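Local coordinates for insecticidal crystal protein Cry7Cal (Bacillus thuringiensis, PDB 5ZI1) that is an insecticidal toxin active against the locust Locusta migratoria manilensis, of the delta-endotoxin family, thought to bind receptors and form pores in gut-cell membranes, at residues Q294-I299 with H430-V435. Residues are numbered along the deposited sequence; the frame is centred on the assembly and turned at random.
Sequences QWLTKI and HRLSYV
Leu296 and Ser433 are the nearest CA pair, 5.0 Å apart, where the axes of strand segments 294-299 and 430-435 cross at 77° and no direct hydrogen bond joins them. Two waters bridge the main chains instead: one donates to Ser433 O and, weakly, to Gln294 O, while the other accepts from Leu296 N and donates to Leu432 O at 2.7 Å. Beside these water bridges Leu296 lies against the Ser433 peptide, its CB 3.6 Å from Ser433 O. With CG anti to the backbone N (chi1 -173°), its CD2 reaches Leu432 CG at 3.9 Å. Ile299 extends the apolar patch: its CD1 touches Val435 CG2 at 3.8 Å and Leu432 CD2 at 4.0 Å, crossing both side chains nearly perpendicularly. At the other end Trp295 CZ3 sits over the centre of the Arg431 guanidinium, 3.5 Å from CZ, with the two planes 55° apart, too inclined for a parallel stack. The bend at chi3 turns the arginine head, which is fixed by a salt bridge from NE to Asp353 and a hydrogen bond from NH1 to Thr453. This buried, steep crossing packs strand 294-306 of a four-stranded antiparallel sheet against 430-437, an outermost strand of another, as in the three-sheet beta-prism of domain II in three-domain Cry toxins.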
loop_
_atom_site.group_PDB
_atom_site.type_symbol
_atom_site.label_atom_id
_atom_site.label_comp_id
_atom_site.label_asym_id
_atom_site.label_seq_id
_atom_site.Cartn_x
_atom_site.Cartn_y
_atom_site.Cartn_z
ATOM N N GLN A 294 -8.801 -9.661 2.572
ATOM C CA GLN A 294 -10.240 -9.890 2.686
ATOM C C GLN A 294 -11.026 -9.004 1.732
ATOM O O GLN A 294 -10.774 -7.799 1.630
ATOM C CB GLN A 294 -10.750 -9.636 4.110
ATOM C CG GLN A 294 -10.203 -10.552 5.169
ATOM C CD GLN A 294 -10.771 -10.239 6.551
ATOM O OE1 GLN A 294 -11.780 -10.796 6.952
ATOM N NE2 GLN A 294 -10.118 -9.348 7.281
ATOM N N TRP A 295 -12.000 -9.603 1.055
ATOM C CA TRP A 295 -12.836 -8.914 0.082
ATOM C C TRP A 295 -14.186 -8.634 0.723
ATOM O O TRP A 295 -14.799 -9.542 1.292
ATOM C CB TRP A 295 -13.009 -9.749 -1.185
ATOM C CG TRP A 295 -11.694 -10.140 -1.758
ATOM C CD1 TRP A 295 -10.907 -11.192 -1.375
ATOM C CD2 TRP A 295 -10.974 -9.451 -2.784
ATOM N NE1 TRP A 295 -9.757 -11.210 -2.120
ATOM C CE2 TRP A 295 -9.771 -10.150 -2.988
ATOM C CE3 TRP A 295 -11.233 -8.310 -3.548
ATOM C CZ2 TRP A 295 -8.828 -9.751 -3.932
ATOM C CZ3 TRP A 295 -10.315 -7.920 -4.488
ATOM C CH2 TRP A 295 -9.115 -8.638 -4.673
ATOM N N LEU A 296 -14.627 -7.380 0.662
ATOM C CA LEU A 296 -15.881 -7.006 1.307
ATOM C C LEU A 296 -17.043 -7.526 0.475
ATOM O O LEU A 296 -17.165 -7.189 -0.705
ATOM C CB LEU A 296 -15.959 -5.494 1.462
ATOM C CG LEU A 296 -17.133 -4.959 2.267
ATOM C CD1 LEU A 296 -17.187 -5.645 3.605
ATOM C CD2 LEU A 296 -17.000 -3.450 2.440
ATOM N N THR A 297 -17.897 -8.354 1.069
ATOM C CA THR A 297 -19.039 -8.855 0.315
ATOM C C THR A 297 -20.392 -8.340 0.801
ATOM O O THR A 297 -21.370 -8.449 0.057
ATOM C CB THR A 297 -19.051 -10.390 0.325
ATOM O OG1 THR A 297 -19.308 -10.855 1.656
ATOM C CG2 THR A 297 -17.681 -10.937 -0.113
ATOM N N LYS A 298 -20.482 -7.771 2.003
ATOM C CA LYS A 298 -21.772 -7.297 2.510
ATOM C C LYS A 298 -21.551 -6.266 3.608
ATOM O O LYS A 298 -20.568 -6.333 4.339
ATOM C CB LYS A 298 -22.623 -8.456 3.050
ATOM C CG LYS A 298 -23.725 -8.939 2.114
ATOM C CD LYS A 298 -24.110 -10.397 2.383
ATOM C CE LYS A 298 -24.538 -10.640 3.832
ATOM N NZ LYS A 298 -24.393 -12.091 4.206
ATOM N N ILE A 299 -22.481 -5.316 3.722
ATOM C CA ILE A 299 -22.551 -4.411 4.865
ATOM C C ILE A 299 -24.000 -4.309 5.309
ATOM O O ILE A 299 -24.886 -4.027 4.494
ATOM C CB ILE A 299 -22.040 -2.994 4.554
ATOM C CG1 ILE A 299 -20.666 -2.995 3.914
ATOM C CG2 ILE A 299 -22.032 -2.158 5.828
ATOM C CD1 ILE A 299 -20.285 -1.639 3.379
ATOM N N HIS A 430 -8.339 2.511 -5.337
ATOM C CA HIS A 430 -8.745 1.876 -4.094
ATOM C C HIS A 430 -10.190 1.403 -4.190
ATOM O O HIS A 430 -10.994 1.924 -4.971
ATOM C CB HIS A 430 -8.556 2.836 -2.901
ATOM C CG HIS A 430 -7.113 3.090 -2.544
ATOM N ND1 HIS A 430 -6.350 4.065 -3.161
ATOM C CD2 HIS A 430 -6.296 2.487 -1.645
ATOM C CE1 HIS A 430 -5.130 4.055 -2.651
ATOM N NE2 HIS A 430 -5.071 3.107 -1.729
ATOM N N ARG A 431 -10.516 0.410 -3.368
ATOM C CA ARG A 431 -11.849 -0.160 -3.292
ATOM C C ARG A 431 -12.211 -0.303 -1.825
ATOM O O ARG A 431 -11.339 -0.522 -0.981
ATOM C CB ARG A 431 -11.935 -1.545 -3.990
ATOM C CG ARG A 431 -11.503 -2.691 -3.086
ATOM C CD ARG A 431 -11.674 -4.055 -3.690
ATOM N NE ARG A 431 -10.831 -4.274 -4.868
ATOM C CZ ARG A 431 -9.518 -4.490 -4.822
ATOM N NH1 ARG A 431 -8.872 -4.478 -3.657
ATOM N NH2 ARG A 431 -8.851 -4.687 -5.946
ATOM N N LEU A 432 -13.499 -0.168 -1.524
ATOM C CA LEU A 432 -13.934 -0.257 -0.138
ATOM C C LEU A 432 -13.714 -1.667 0.368
ATOM O O LEU A 432 -13.978 -2.645 -0.338
ATOM C CB LEU A 432 -15.403 0.130 -0.001
ATOM C CG LEU A 432 -16.046 0.221 1.386
ATOM C CD1 LEU A 432 -15.507 1.371 2.228
ATOM C CD2 LEU A 432 -17.561 0.412 1.203
ATOM N N SER A 433 -13.211 -1.780 1.595
ATOM C CA SER A 433 -12.948 -3.089 2.158
ATOM C C SER A 433 -13.485 -3.285 3.557
ATOM O O SER A 433 -13.654 -4.440 3.969
ATOM C CB SER A 433 -11.432 -3.393 2.148
ATOM O OG SER A 433 -10.664 -2.360 2.771
ATOM N N TYR A 434 -13.787 -2.228 4.300
ATOM C CA TYR A 434 -14.135 -2.445 5.694
ATOM C C TYR A 434 -14.985 -1.281 6.178
ATOM O O TYR A 434 -15.006 -0.209 5.569
ATOM C CB TYR A 434 -12.863 -2.609 6.572
ATOM C CG TYR A 434 -13.163 -3.357 7.852
ATOM C CD1 TYR A 434 -13.213 -4.747 7.862
ATOM C CD2 TYR A 434 -13.474 -2.680 9.025
ATOM C CE1 TYR A 434 -13.541 -5.450 9.004
ATOM C CE2 TYR A 434 -13.801 -3.380 10.187
ATOM C CZ TYR A 434 -13.827 -4.770 10.162
ATOM O OH TYR A 434 -14.142 -5.489 11.297
ATOM N N VAL A 435 -15.686 -1.507 7.287
ATOM C CA VAL A 435 -16.344 -0.436 8.035
ATOM C C VAL A 435 -16.101 -0.702 9.511
ATOM O O VAL A 435 -16.703 -1.620 10.081
ATOM C CB VAL A 435 -17.857 -0.345 7.777
ATOM C CG1 VAL A 435 -18.390 0.948 8.405
ATOM C CG2 VAL A 435 -18.188 -0.447 6.274
HETATM O O HOH W 1 -12.045 -6.824 3.648
HETATM O O HOH W 2 -13.299 -5.168 -1.013
#